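Local structure of Alpha/beta hydrolase (3BWX) at residues P30-L35 against G54-L59; S238-A243 against I263-T268; G15-F20 against D68-K73. The protein is probably a hydrolase of the alpha/beta hydrolase superfamily and binds calcium ions. The protein carries 1 engineered substitution. One frame throughout, in Å; residues are numbered along the deposited sequence.

Interaction 1 of 3, residues P30-L35 against G54-L59; sequences PPVLCL and GDWRVL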
ATOM      1  N   PRO A  30      -7.263  14.157  12.443  1.00 10.99           N
ATOM      2  CA  PRO A  30      -7.866  13.218  11.499  1.00  9.97           C
ATOM      3  C   PRO A  30      -7.207  11.850  11.611  1.00  8.92           C
ATOM      4  O   PRO A  30      -6.048  11.762  12.043  1.00 10.79           O
ATOM      5  CB  PRO A  30      -7.551  13.797  10.125  1.00 10.46           C
ATOM      6  CG  PRO A  30      -6.383  14.725  10.343  1.00 15.22           C
ATOM      7  CD  PRO A  30      -6.472  15.204  11.790  1.00 13.42           C
ATOM      8  N   PRO A  31      -7.911  10.805  11.157  1.00 10.13           N
ATOM      9  CA  PRO A  31      -7.267   9.493  11.177  1.00  8.69           C
ATOM     10  C   PRO A  31      -6.299   9.292  10.027  1.00  9.36           C
ATOM     11  O   PRO A  31      -6.357  10.004   9.014  1.00  9.03           O
ATOM     12  CB  PRO A  31      -8.462   8.556  11.066  1.00  9.36           C
ATOM     13  CG  PRO A  31      -9.421   9.299  10.220  1.00  9.49           C
ATOM     14  CD  PRO A  31      -9.275  10.741  10.585  1.00  9.54           C
ATOM     15  N   VAL A  32      -5.408   8.320  10.182  1.00  8.53           N
ATOM     16  CA  VAL A  32      -4.431   7.966   9.161  1.00  9.64           C
ATOM     17  C   VAL A  32      -4.887   6.677   8.457  1.00  9.14           C
ATOM     18  O   VAL A  32      -5.030   5.647   9.098  1.00 12.17           O
ATOM     19  CB  VAL A  32      -3.036   7.766   9.750  1.00  9.81           C
ATOM     20  CG1 VAL A  32      -2.051   7.402   8.643  1.00 10.44           C
ATOM     21  CG2 VAL A  32      -2.558   9.049  10.467  1.00  9.81           C
ATOM     22  N   LEU A  33      -5.134   6.747   7.148  1.00  6.97           N
ATOM     23  CA  LEU A  33      -5.576   5.588   6.369  1.00  9.48           C
ATOM     24  C   LEU A  33      -4.401   5.040   5.560  1.00  7.04           C
ATOM     25  O   LEU A  33      -3.782   5.789   4.784  1.00 10.29           O
ATOM     26  CB  LEU A  33      -6.688   6.006   5.409  1.00  7.44           C
ATOM     27  CG  LEU A  33      -7.322   5.055   4.402  1.00 13.44           C
ATOM     28  CD1 LEU A  33      -8.199   4.062   5.121  1.00 12.08           C
ATOM     29  CD2 LEU A  33      -8.191   5.812   3.374  1.00 13.32           C
ATOM     30  N   CYS A  34      -4.021   3.784   5.795  1.00  8.33           N
ATOM     31  CA  CYS A  34      -2.852   3.167   5.179  1.00  6.65           C
ATOM     32  C   CYS A  34      -3.316   2.199   4.117  1.00  9.52           C
ATOM     33  O   CYS A  34      -4.001   1.232   4.446  1.00  8.65           O
ATOM     34  CB  CYS A  34      -2.044   2.444   6.229  1.00 10.32           C
ATOM     35  SG  CYS A  34      -1.330   3.509   7.509  1.00 12.84           S
ATOM     36  N   LEU A  35      -2.944   2.453   2.877  1.00  7.94           N
ATOM     37  CA  LEU A  35      -3.415   1.719   1.750  1.00  9.28           C
ATOM     38  C   LEU A  35      -2.291   0.875   1.161  1.00  9.23           C
ATOM     39  O   LEU A  35      -1.275   1.416   0.716  1.00 10.22           O
ATOM     40  CB  LEU A  35      -4.022   2.662   0.722  1.00  9.82           C
ATOM     41  CG  LEU A  35      -5.181   3.519   1.247  1.00  7.59           C
ATOM     42  CD1 LEU A  35      -5.642   4.408   0.080  1.00 10.25           C
ATOM     43  CD2 LEU A  35      -6.276   2.657   1.880  1.00 11.89           C
ATOM     44  N   GLY A  54      -2.026   6.028  19.061  1.00 11.38           N
ATOM     45  CA  GLY A  54      -2.166   6.862  20.243  1.00 10.51           C
ATOM     46  C   GLY A  54      -2.051   8.291  19.810  1.00 11.49           C
ATOM     47  O   GLY A  54      -2.991   9.065  19.955  1.00  9.73           O
ATOM     48  N   ASP A  55      -0.895   8.653  19.266  1.00 10.77           N
ATOM     49  CA  ASP A  55      -0.749   9.988  18.686  1.00 10.17           C
ATOM     50  C   ASP A  55      -1.714  10.216  17.530  1.00  9.52           C
ATOM     51  O   ASP A  55      -2.144  11.315  17.281  1.00  8.35           O
ATOM     52  CB  ASP A  55       0.664  10.213  18.186  1.00  9.11           C
ATOM     53  CG  ASP A  55       1.677  10.305  19.315  1.00 14.19           C
ATOM     54  OD1 ASP A  55       1.322  10.594  20.474  1.00 19.27           O
ATOM     55  OD2 ASP A  55       2.856  10.100  19.020  1.00 19.72           O
ATOM     56  N   TRP A  56      -2.034   9.154  16.834  1.00  8.60           N
ATOM     57  CA  TRP A  56      -2.972   9.108  15.730  1.00  7.39           C
ATOM     58  C   TRP A  56      -3.864   7.856  15.768  1.00  8.39           C
ATOM     59  O   TRP A  56      -3.436   6.759  16.179  1.00  8.97           O
ATOM     60  CB  TRP A  56      -2.201   9.047  14.387  1.00  7.98           C
ATOM     61  CG  TRP A  56      -1.326  10.237  14.164  1.00 10.68           C
ATOM     62  CD1 TRP A  56      -0.071  10.374  14.609  1.00 11.60           C
ATOM     63  CD2 TRP A  56      -1.677  11.497  13.548  1.00  6.64           C
ATOM     64  NE1 TRP A  56       0.427  11.611  14.298  1.00 11.98           N
ATOM     65  CE2 TRP A  56      -0.547  12.327  13.652  1.00  8.53           C
ATOM     66  CE3 TRP A  56      -2.824  11.997  12.871  1.00  7.81           C
ATOM     67  CZ2 TRP A  56      -0.533  13.617  13.120  1.00  9.52           C
ATOM     68  CZ3 TRP A  56      -2.787  13.300  12.347  1.00  9.30           C
ATOM     69  CH2 TRP A  56      -1.660  14.066  12.483  1.00 10.30           C
ATOM     70  N   ARG A  57      -5.106   8.038  15.354  1.00  8.65           N
ATOM     71  CA  ARG A  57      -5.929   6.888  14.996  1.00  8.93           C
ATOM     72  C   ARG A  57      -5.413   6.347  13.668  1.00 10.64           C
ATOM     73  O   ARG A  57      -5.140   7.133  12.760  1.00  9.06           O
ATOM     74  CB  ARG A  57      -7.389   7.249  14.817  1.00 11.11           C
ATOM     75  CG  ARG A  57      -8.004   7.792  16.096  1.00 13.38           C
ATOM     76  CD  ARG A  57      -9.428   8.270  15.834  1.00 16.79           C
ATOM     77  NE  ARG A  57      -9.426   9.569  15.162  1.00 17.64           N
ATOM     78  CZ  ARG A  57     -10.437  10.072  14.469  1.00 19.07           C
ATOM     79  NH1 ARG A  57     -11.557   9.379  14.285  1.00 22.10           N
ATOM     80  NH2 ARG A  57     -10.330  11.277  13.954  1.00 13.60           N
ATOM     81  N   VAL A  58      -5.366   5.037  13.499  1.00  7.68           N
ATOM     82  CA  VAL A  58      -4.808   4.495  12.272  1.00  7.32           C
ATOM     83  C   VAL A  58      -5.726   3.386  11.783  1.00 10.42           C
ATOM     84  O   VAL A  58      -6.108   2.506  12.576  1.00 12.60           O
ATOM     85  CB  VAL A  58      -3.380   3.910  12.458  1.00  7.90           C
ATOM     86  CG1 VAL A  58      -2.774   3.502  11.090  1.00  9.99           C
ATOM     87  CG2 VAL A  58      -2.387   4.835  13.173  1.00 10.21           C
ATOM     88  N   LEU A  59      -6.108   3.472  10.510  1.00  8.29           N
ATOM     89  CA  LEU A  59      -6.944   2.456   9.847  1.00  5.77           C
ATOM     90  C   LEU A  59      -6.100   1.793   8.754  1.00  7.31           C
ATOM     91  O   LEU A  59      -5.546   2.495   7.869  1.00  9.01           O
ATOM     92  CB  LEU A  59      -8.152   3.087   9.158  1.00  9.98           C
ATOM     93  CG  LEU A  59      -9.370   3.499   9.972  1.00 18.61           C
ATOM     94  CD1 LEU A  59      -9.052   4.805  10.572  1.00 17.28           C
ATOM     95  CD2 LEU A  59     -10.677   3.543   9.115  1.00 14.61           C
TER
HETATM   96  O   HOH W   1      -6.110  10.587  14.670  1.00 10.72           O

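Interaction 2 of 3, residues S238-A243 against I263-T268; sequences SDILSA and IGHAPT. With EDO (1,2-ethanediol), chain F.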
ATOM      1  N   SER A 238      14.411   2.186  -7.410  1.00  9.94           N
ATOM      2  CA  SER A 238      13.081   1.766  -7.793  1.00  9.96           C
ATOM      3  C   SER A 238      12.938   1.580  -9.282  1.00 12.10           C
ATOM      4  O   SER A 238      13.329   2.483 -10.036  1.00 11.40           O
ATOM      5  CB  SER A 238      12.085   2.815  -7.373  1.00  9.92           C
ATOM      6  OG  SER A 238      10.790   2.442  -7.814  1.00 10.09           O
ATOM      7  N   ASP A 239      12.396   0.414  -9.656  1.00 11.78           N
ATOM      8  CA  ASP A 239      12.009   0.109 -11.044  1.00 12.84           C
ATOM      9  C   ASP A 239      10.567   0.539 -11.390  1.00 12.30           C
ATOM     10  O   ASP A 239      10.046   0.155 -12.453  1.00 14.99           O
ATOM     11  CB  ASP A 239      12.276  -1.363 -11.403  1.00 14.08           C
ATOM     12  CG  ASP A 239      11.359  -2.357 -10.696  1.00 19.35           C
ATOM     13  OD1 ASP A 239      10.462  -1.988  -9.877  1.00 19.97           O
ATOM     14  OD2 ASP A 239      11.513  -3.558 -11.024  1.00 25.13           O
ATOM     15  N   ILE A 240       9.930   1.316 -10.521  1.00  9.68           N
ATOM     16  CA  ILE A 240       8.515   1.706 -10.665  1.00 12.65           C
ATOM     17  C   ILE A 240       8.449   3.219 -10.758  1.00 13.09           C
ATOM     18  O   ILE A 240       7.776   3.772 -11.601  1.00 14.67           O
ATOM     19  CB  ILE A 240       7.637   1.148  -9.525  1.00 12.90           C
ATOM     20  CG1 ILE A 240       7.356  -0.343  -9.754  1.00 15.20           C
ATOM     21  CG2 ILE A 240       6.284   1.960  -9.372  1.00 10.48           C
ATOM     22  CD1 ILE A 240       6.137  -0.642 -10.676  1.00 14.42           C
ATOM     23  N   LEU A 241       9.213   3.885  -9.921  1.00 11.40           N
ATOM     24  CA  LEU A 241       9.248   5.360  -9.872  1.00 10.50           C
ATOM     25  C   LEU A 241      10.677   5.795 -10.193  1.00  9.06           C
ATOM     26  O   LEU A 241      11.597   5.477  -9.412  1.00  9.25           O
ATOM     27  CB  LEU A 241       8.810   5.854  -8.507  1.00 10.42           C
ATOM     28  CG  LEU A 241       8.859   7.370  -8.326  1.00  9.91           C
ATOM     29  CD1 LEU A 241       7.923   8.071  -9.324  1.00 11.32           C
ATOM     30  CD2 LEU A 241       8.496   7.820  -6.920  1.00  9.26           C
ATOM     31  N   SER A 242      10.852   6.463 -11.336  1.00 10.87           N
ATOM     32  CA  SER A 242      12.144   6.964 -11.737  1.00 13.35           C
ATOM     33  C   SER A 242      12.553   8.214 -10.939  1.00 12.90           C
ATOM     34  O   SER A 242      11.687   8.954 -10.415  1.00 10.76           O
ATOM     35  CB  SER A 242      12.141   7.260 -13.242  1.00 12.95           C
ATOM     36  OG  SER A 242      11.503   8.496 -13.547  1.00 13.85           O
ATOM     37  N   ALA A 243      13.868   8.430 -10.820  1.00 12.14           N
ATOM     38  CA  ALA A 243      14.365   9.649 -10.187  1.00 11.65           C
ATOM     39  C   ALA A 243      13.853  10.905 -10.888  1.00 11.15           C
ATOM     40  O   ALA A 243      13.510  11.909 -10.240  1.00 12.72           O
ATOM     41  CB  ALA A 243      15.903   9.655 -10.109  1.00 12.04           C
ATOM     42  N   ILE A 263      17.688   0.954  -1.734  1.00 11.49           N
ATOM     43  CA  ILE A 263      16.527   0.114  -1.800  1.00 14.05           C
ATOM     44  C   ILE A 263      15.676   0.531  -2.983  1.00 11.41           C
ATOM     45  O   ILE A 263      15.740   1.666  -3.450  1.00 10.74           O
ATOM     46  CB  ILE A 263      15.687   0.080  -0.483  1.00 13.96           C
ATOM     47  CG1 ILE A 263      14.993   1.390  -0.215  1.00 13.77           C
ATOM     48  CG2 ILE A 263      16.486  -0.346   0.766  1.00 15.36           C
ATOM     49  CD1 ILE A 263      14.101   1.327   1.043  1.00 19.51           C
ATOM     50  N   GLY A 264      14.860  -0.411  -3.434  1.00  9.22           N
ATOM     51  CA  GLY A 264      14.084  -0.238  -4.644  1.00 11.21           C
ATOM     52  C   GLY A 264      12.620  -0.089  -4.322  1.00  9.42           C
ATOM     53  O   GLY A 264      12.259   0.571  -3.330  1.00  7.84           O
ATOM     54  N   HIS A 265      11.791  -0.684  -5.180  1.00 10.51           N
ATOM     55  CA  HIS A 265      10.349  -0.631  -5.024  1.00  9.62           C
ATOM     56  C   HIS A 265       9.875  -1.680  -4.035  1.00 11.88           C
ATOM     57  O   HIS A 265       9.965  -2.853  -4.325  1.00 12.99           O
ATOM     58  CB  HIS A 265       9.635  -0.852  -6.360  1.00 10.12           C
ATOM     59  CG  HIS A 265       8.150  -0.727  -6.254  1.00  9.95           C
ATOM     60  ND1 HIS A 265       7.503   0.499  -6.180  1.00 11.55           N
ATOM     61  CD2 HIS A 265       7.183  -1.673  -6.188  1.00 19.40           C
ATOM     62  CE1 HIS A 265       6.195   0.282  -6.119  1.00 16.86           C
ATOM     63  NE2 HIS A 265       5.976  -1.026  -6.108  1.00 14.16           N
ATOM     64  N   ALA A 266       9.326  -1.323  -2.871  1.00  9.58           N
ATOM     65  CA  ALA A 266       9.166   0.010  -2.267  1.00  9.88           C
ATOM     66  C   ALA A 266       9.825   0.040  -0.858  1.00 10.44           C
ATOM     67  O   ALA A 266      10.004  -1.004  -0.203  1.00 10.28           O
ATOM     68  CB  ALA A 266       7.685   0.343  -2.157  1.00 10.77           C
ATOM     69  N   PRO A 267      10.142   1.255  -0.351  1.00  8.94           N
ATOM     70  CA  PRO A 267      10.453   1.403   1.070  1.00  9.45           C
ATOM     71  C   PRO A 267       9.401   0.698   1.932  1.00  7.05           C
ATOM     72  O   PRO A 267       8.214   0.684   1.602  1.00  8.75           O
ATOM     73  CB  PRO A 267      10.433   2.911   1.284  1.00  8.69           C
ATOM     74  CG  PRO A 267      10.865   3.447  -0.070  1.00 10.39           C
ATOM     75  CD  PRO A 267      10.151   2.563  -1.027  1.00 11.72           C
ATOM     76  N   THR A 268       9.839   0.045   3.023  1.00  8.41           N
ATOM     77  CA  THR A 268       8.946  -0.674   3.895  1.00  9.50           C
ATOM     78  C   THR A 268       8.177   0.300   4.833  1.00  9.67           C
ATOM     79  O   THR A 268       7.169  -0.100   5.448  1.00 12.00           O
ATOM     80  CB  THR A 268       9.700  -1.674   4.779  1.00 12.49           C
ATOM     81  OG1 THR A 268      10.592  -0.972   5.645  1.00  9.74           O
ATOM     82  CG2 THR A 268      10.448  -2.729   3.931  1.00 10.12           C
TER
HETATM   83  C1  EDO F 289      14.293  -2.149   6.863  1.00 28.33           C
HETATM   84  O1  EDO F 289      12.964  -1.832   6.436  1.00 29.91           O
HETATM   85  C2  EDO F 289      14.776  -1.073   7.786  1.00 32.44           C
HETATM   86  O2  EDO F 289      14.188  -1.368   9.053  1.00 41.60           O
HETATM   87  O   HOH W   2      12.803  -1.860  -7.602  1.00 12.10           O

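Interaction 3 of 3, residues G15-F20 against D68-K73; sequences GLRLHF and DSDYAK. With EDO (1,2-ethanediol), chain P; EDO (1,2-ethanediol), chain R.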
ATOM      1  N   GLY A  15     -21.612  -6.893  -1.431  1.00  7.97           N
ATOM      2  CA  GLY A  15     -21.877  -7.842  -0.373  1.00  7.96           C
ATOM      3  C   GLY A  15     -20.700  -8.537   0.332  1.00  7.85           C
ATOM      4  O   GLY A  15     -20.898  -9.433   1.163  1.00 10.59           O
ATOM      5  N   LEU A  16     -19.476  -8.102   0.015  1.00  6.33           N
ATOM      6  CA  LEU A  16     -18.279  -8.669   0.657  1.00  6.53           C
ATOM      7  C   LEU A  16     -18.035  -8.031   2.005  1.00  8.50           C
ATOM      8  O   LEU A  16     -18.214  -6.833   2.179  1.00  9.81           O
ATOM      9  CB  LEU A  16     -17.020  -8.455  -0.207  1.00  5.80           C
ATOM     10  CG  LEU A  16     -17.008  -9.164  -1.568  1.00 10.66           C
ATOM     11  CD1 LEU A  16     -15.608  -8.941  -2.221  1.00 10.37           C
ATOM     12  CD2 LEU A  16     -17.392 -10.619  -1.477  1.00 14.00           C
ATOM     13  N   ARG A  17     -17.596  -8.852   2.968  1.00  7.06           N
ATOM     14  CA  ARG A  17     -17.085  -8.377   4.216  1.00  7.35           C
ATOM     15  C   ARG A  17     -15.616  -8.108   4.049  1.00  7.35           C
ATOM     16  O   ARG A  17     -14.818  -9.005   3.845  1.00  7.98           O
ATOM     17  CB  ARG A  17     -17.280  -9.414   5.328  1.00  8.82           C
ATOM     18  CG  ARG A  17     -16.944  -8.895   6.737  1.00  8.04           C
ATOM     19  CD  ARG A  17     -16.850 -10.017   7.782  1.00 13.51           C
ATOM     20  NE  ARG A  17     -15.688 -10.885   7.562  1.00 13.80           N
ATOM     21  CZ  ARG A  17     -15.530 -12.138   8.028  1.00 15.54           C
ATOM     22  NH1 ARG A  17     -16.481 -12.758   8.752  1.00 19.14           N
ATOM     23  NH2 ARG A  17     -14.426 -12.793   7.724  1.00 23.45           N
ATOM     24  N   LEU A  18     -15.274  -6.839   4.155  1.00  5.84           N
ATOM     25  CA  LEU A  18     -13.890  -6.386   3.978  1.00  5.90           C
ATOM     26  C   LEU A  18     -13.355  -5.986   5.365  1.00  8.28           C
ATOM     27  O   LEU A  18     -14.107  -5.563   6.261  1.00  7.21           O
ATOM     28  CB  LEU A  18     -13.869  -5.228   3.009  1.00  7.87           C
ATOM     29  CG  LEU A  18     -14.430  -5.570   1.623  1.00  6.44           C
ATOM     30  CD1 LEU A  18     -14.298  -4.331   0.695  1.00  9.64           C
ATOM     31  CD2 LEU A  18     -13.705  -6.801   0.973  1.00  8.47           C
ATOM     32  N   HIS A  19     -12.051  -6.130   5.510  1.00  6.71           N
ATOM     33  CA  HIS A  19     -11.372  -6.060   6.817  1.00  7.42           C
ATOM     34  C   HIS A  19     -10.398  -4.897   6.949  1.00  5.07           C
ATOM     35  O   HIS A  19      -9.678  -4.588   6.020  1.00  7.33           O
ATOM     36  CB  HIS A  19     -10.630  -7.341   7.024  1.00  8.32           C
ATOM     37  CG  HIS A  19      -9.799  -7.390   8.253  1.00  7.36           C
ATOM     38  ND1 HIS A  19      -8.434  -7.622   8.202  1.00  8.96           N
ATOM     39  CD2 HIS A  19     -10.110  -7.243   9.566  1.00  7.07           C
ATOM     40  CE1 HIS A  19      -7.948  -7.601   9.442  1.00  8.69           C
ATOM     41  NE2 HIS A  19      -8.950  -7.413  10.285  1.00  9.11           N
ATOM     42  N   PHE A  20     -10.422  -4.248   8.117  1.00  6.28           N
ATOM     43  CA  PHE A  20      -9.383  -3.270   8.461  1.00  7.46           C
ATOM     44  C   PHE A  20      -8.951  -3.435   9.894  1.00  7.36           C
ATOM     45  O   PHE A  20      -9.781  -3.792  10.770  1.00  8.82           O
ATOM     46  CB  PHE A  20      -9.727  -1.774   8.193  1.00  6.17           C
ATOM     47  CG  PHE A  20     -10.889  -1.209   8.957  1.00  8.42           C
ATOM     48  CD1 PHE A  20     -12.216  -1.522   8.630  1.00  7.61           C
ATOM     49  CD2 PHE A  20     -10.672  -0.299   9.980  1.00  9.91           C
ATOM     50  CE1 PHE A  20     -13.252  -0.932   9.348  1.00 10.33           C
ATOM     51  CE2 PHE A  20     -11.732   0.296  10.640  1.00  6.10           C
ATOM     52  CZ  PHE A  20     -12.975  -0.039  10.337  1.00  7.74           C
ATOM     53  N   ASP A  68      -7.472 -10.879   5.242  1.00  8.78           N
ATOM     54  CA  ASP A  68      -8.710 -11.427   5.815  1.00  7.83           C
ATOM     55  C   ASP A  68      -9.953 -10.873   5.149  1.00  8.22           C
ATOM     56  O   ASP A  68     -11.055 -11.208   5.532  1.00 11.36           O
ATOM     57  CB  ASP A  68      -8.796 -11.117   7.311  1.00  7.36           C
ATOM     58  CG  ASP A  68      -7.880 -11.974   8.159  1.00 15.62           C
ATOM     59  OD1 ASP A  68      -7.083 -12.750   7.566  1.00 15.38           O
ATOM     60  OD2 ASP A  68      -7.937 -11.845   9.420  1.00 17.90           O
ATOM     61  N   SER A  69      -9.786 -10.002   4.149  1.00  6.76           N
ATOM     62  CA  SER A  69     -10.959  -9.567   3.392  1.00  7.90           C
ATOM     63  C   SER A  69     -11.527 -10.695   2.536  1.00 10.12           C
ATOM     64  O   SER A  69     -10.810 -11.557   2.060  1.00 10.47           O
ATOM     65  CB  SER A  69     -10.613  -8.345   2.535  1.00  8.44           C
ATOM     66  OG  SER A  69     -10.551  -7.145   3.297  1.00  8.21           O
ATOM     67  N   ASP A  70     -12.834 -10.674   2.356  1.00  8.80           N
ATOM     68  CA  ASP A  70     -13.468 -11.681   1.580  1.00  7.26           C
ATOM     69  C   ASP A  70     -12.914 -11.691   0.186  1.00  9.01           C
ATOM     70  O   ASP A  70     -12.515 -10.639  -0.352  1.00  8.11           O
ATOM     71  CB  ASP A  70     -14.990 -11.476   1.457  1.00  8.66           C
ATOM     72  CG  ASP A  70     -15.791 -11.969   2.665  1.00 10.74           C
ATOM     73  OD1 ASP A  70     -15.234 -12.551   3.625  1.00 12.63           O
ATOM     74  OD2 ASP A  70     -17.010 -11.729   2.651  1.00 13.20           O
ATOM     75  N   TYR A  71     -12.894 -12.896  -0.394  1.00  8.38           N
ATOM     76  CA  TYR A  71     -12.594 -13.110  -1.807  1.00  7.51           C
ATOM     77  C   TYR A  71     -13.847 -12.893  -2.659  1.00  9.99           C
ATOM     78  O   TYR A  71     -14.959 -13.156  -2.184  1.00 10.73           O
ATOM     79  CB  TYR A  71     -12.036 -14.527  -2.037  1.00  8.40           C
ATOM     80  CG  TYR A  71     -10.618 -14.799  -1.496  1.00  6.49           C
ATOM     81  CD1 TYR A  71      -9.971 -13.898  -0.639  1.00  8.27           C
ATOM     82  CD2 TYR A  71      -9.934 -15.962  -1.856  1.00  9.28           C
ATOM     83  CE1 TYR A  71      -8.677 -14.165  -0.168  1.00 11.10           C
ATOM     84  CE2 TYR A  71      -8.669 -16.234  -1.385  1.00 11.95           C
ATOM     85  CZ  TYR A  71      -8.050 -15.335  -0.548  1.00 12.83           C
ATOM     86  OH  TYR A  71      -6.806 -15.601  -0.089  1.00 11.51           O
ATOM     87  N   ALA A  72     -13.674 -12.382  -3.873  1.00 10.20           N
ATOM     88  CA  ALA A  72     -14.791 -12.114  -4.756  1.00  9.06           C
ATOM     89  C   ALA A  72     -15.244 -13.343  -5.487  1.00 14.53           C
ATOM     90  O   ALA A  72     -14.420 -14.083  -5.980  1.00 13.81           O
ATOM     91  CB  ALA A  72     -14.421 -11.075  -5.764  1.00 10.78           C
ATOM     92  N   LYS A  73     -16.562 -13.540  -5.557  1.00 13.55           N
ATOM     93  CA  LYS A  73     -17.119 -14.596  -6.404  1.00 14.94           C
ATOM     94  C   LYS A  73     -16.818 -14.327  -7.873  1.00 13.34           C
ATOM     95  O   LYS A  73     -16.624 -15.260  -8.633  1.00 13.40           O
ATOM     96  CB  LYS A  73     -18.625 -14.748  -6.185  1.00 15.49           C
ATOM     97  CG  LYS A  73     -18.983 -15.396  -4.858  1.00 19.42           C
ATOM     98  CD  LYS A  73     -20.522 -15.411  -4.631  1.00 23.04           C
TER
HETATM   99  C1  EDO P 299     -19.184 -10.744  -4.719  1.00 17.51           C
HETATM  100  O1  EDO P 299     -18.636 -11.971  -4.224  1.00 16.26           O
HETATM  101  C2  EDO P 299     -18.230 -10.002  -5.650  1.00 24.94           C
HETATM  102  O2  EDO P 299     -18.004 -10.763  -6.842  1.00 20.33           O
HETATM  103  C1  EDO R 301      -4.866  -9.456   8.879  1.00 29.00           C
HETATM  104  O1  EDO R 301      -4.705 -10.838   9.200  1.00 44.76           O
HETATM  105  C2  EDO R 301      -3.813  -9.123   7.865  1.00 21.41           C
HETATM  106  O2  EDO R 301      -4.130  -9.905   6.736  1.00 35.83           O
HETATM  107  O   HOH W   3     -13.475  -9.866   6.222  1.00 10.44           O
HETATM  108  O   HOH W   4     -12.914 -13.231   4.878  1.00 21.77           O

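Interaction 1 of 3, residues P30-L35 against G54-L59
Leu59 and Val32 meet through their backbones, where strand 32-35 runs parallel to residues 58-59, loop preceding both. Val32 sits between two residues of its partner: its N donates to Arg57 O (2.9 Å, N-H...O 167°), and its O receives the amide of Leu59, Leu59 N to Val32 O being 2.8 Å. One step on, Cys34 N closes on Leu59 O at 2.9 Å. The side chain of Leu59 leaves the sheet on the same face as Leu33 and reaches back along the strand, so that its CD1 rests on Pro31 CB at 3.8 Å. Val32 faces the other way, with Val58. With CG1 anti to the backbone N (chi1 -180°), its second methyl is turned to the indole, and Val32 CG2 comes obliquely to Trp56 CE3 at 3.8 Å. Pro30 O lies at the ring's edge in its plane, 3.3 Å from Trp56 CE3. Arg57 bends at chi3 (-77°) and lays one face of its guanidinium over the ring of Pro31, Arg57 NH2 being 3.6 Å from Pro31 CD. The proline offers a flat apolar surface, while the NH2 finds its polar partner in Arg29 O. A water accepts from Arg57 N (2.8 Å) and can donate to Pro30 O, bridging the segments just before the strands pair. Beta-branched valines, together with leucines, suit this buried place, between strand 99-104 on one flank and helix 80-94 over Leu33. Strand 32-35, helix 46-52 and strand 58-61 form a beta-alpha-beta unit of the central sheet of the alpha/beta hydrolase fold.

Interaction 2 of 3, residues S238-A243 against I263-T268
Ile240 lies flat against the imidazole of His265, its CG1 over the middle of one ring face. This is a CH-pi contact, CG1 standing 3.6 Å from the ring centroid and 10° off the normal. The isoleucine brings its branch point to the ring: CB comes within 3.4 Å of His265 ND1, while CG2 lies off the rim beside CE1. On the opposite face Ala266 CB sits toward the rim, so the ring is held between two aliphatic groups that limit its tilt without competing for its nitrogens. The histidine reaches them with CG anti to its backbone N (chi1 -177°). Ser238 approaches obliquely, OG to His265 CB 3.8 Å. Its OG is likewise anti to the backbone N (chi1 177°), which turns it back over its own loop to accept from Ile240 N at 3.1 Å and Leu241 N at 3.0 Å, an ST turn and ST motif that fix the loop carrying Ile240. A water joins the backbones by accepting from Asp239 N and His265 N. Asp239 OD1 touches His265 CB but stays 5.3 Å from ND1. ND1 instead bonds to Asp129 OD2, after strand 122-128, which also takes Ser238 OG, while NE2 lies close to Ser105 OG in the presumed nucleophile elbow. Although Asp239 follows strand 230-235, the acid's usual place, Ser105, Asp129 and His265 are consistent with an alpha/beta hydrolase catalytic triad.

Interaction 3 of 3, residues G15-F20 against D68-K73
The imidazole of His19 has Asp68 OD2 over one face, and the two side chains run alongside each other, with ring and carboxylate planes 35° apart. The nearest approach is Asp68 CB to His19 ND1, 3.6 Å; at the ring's edge lies C1 of an ethanediol. The guanidinium of Arg17 has a water in its plane at the edge, which accepts from NE (2.8 Å) and donates to Arg17 O and Asp68 O. Asp70 OD1 stands obliquely, well off the guanidinium plane and 4.2 Å from Arg17 NH2, so the charges are near but no N-H points at it. Asp70 uses its side chain as a strand would its carbonyl: OD2 receives Arg17 N (3.0 Å) from above the carboxylate plane, while Asp70 N donates to Arg17 O at 3.0 Å. Its CG lies beside its own backbone N (chi1 -81°), which folds the carboxylate back over Arg17. An alanine here would remove that carboxylate and would probably leave Arg17 N without its acceptor and the charge of Arg17 without its nearer counterpart. Ser69 OG, small enough to fit against Leu18, accepts from His19 N (2.9 Å) and bonds to Glu62 O. Leu16 CD1 touches Ala72 CB at the apolar end. Because the nitrogens of His19 bond to Glu62 and Asp7, the ring is probably doubly protonated, and polar atoms and water tie this loop to strand 17-23.

Overall arrangement
Interactions 1 and 3 belong to the same part of the central sheet: strand 58-61 lies between strands 17-23 and 32-35, and the contacts meet where Leu59 CD2 packs on Phe20 CE2 at 3.7 Å. Interaction 1 is buried, and regular backbone bonds with aliphatic packing serve it. Interaction 3 is partly exposed and joins the sheet to a loop, using a carboxylate, a hydroxyl and waters beside one backbone-backbone bond. Interaction 2, also buried, joins two loops beyond strands 230-235 and 255-260 without a direct hydrogen bond between them; its centre is 29 Å from that of interaction 3, across the chain's centre, and it shapes the probable active site.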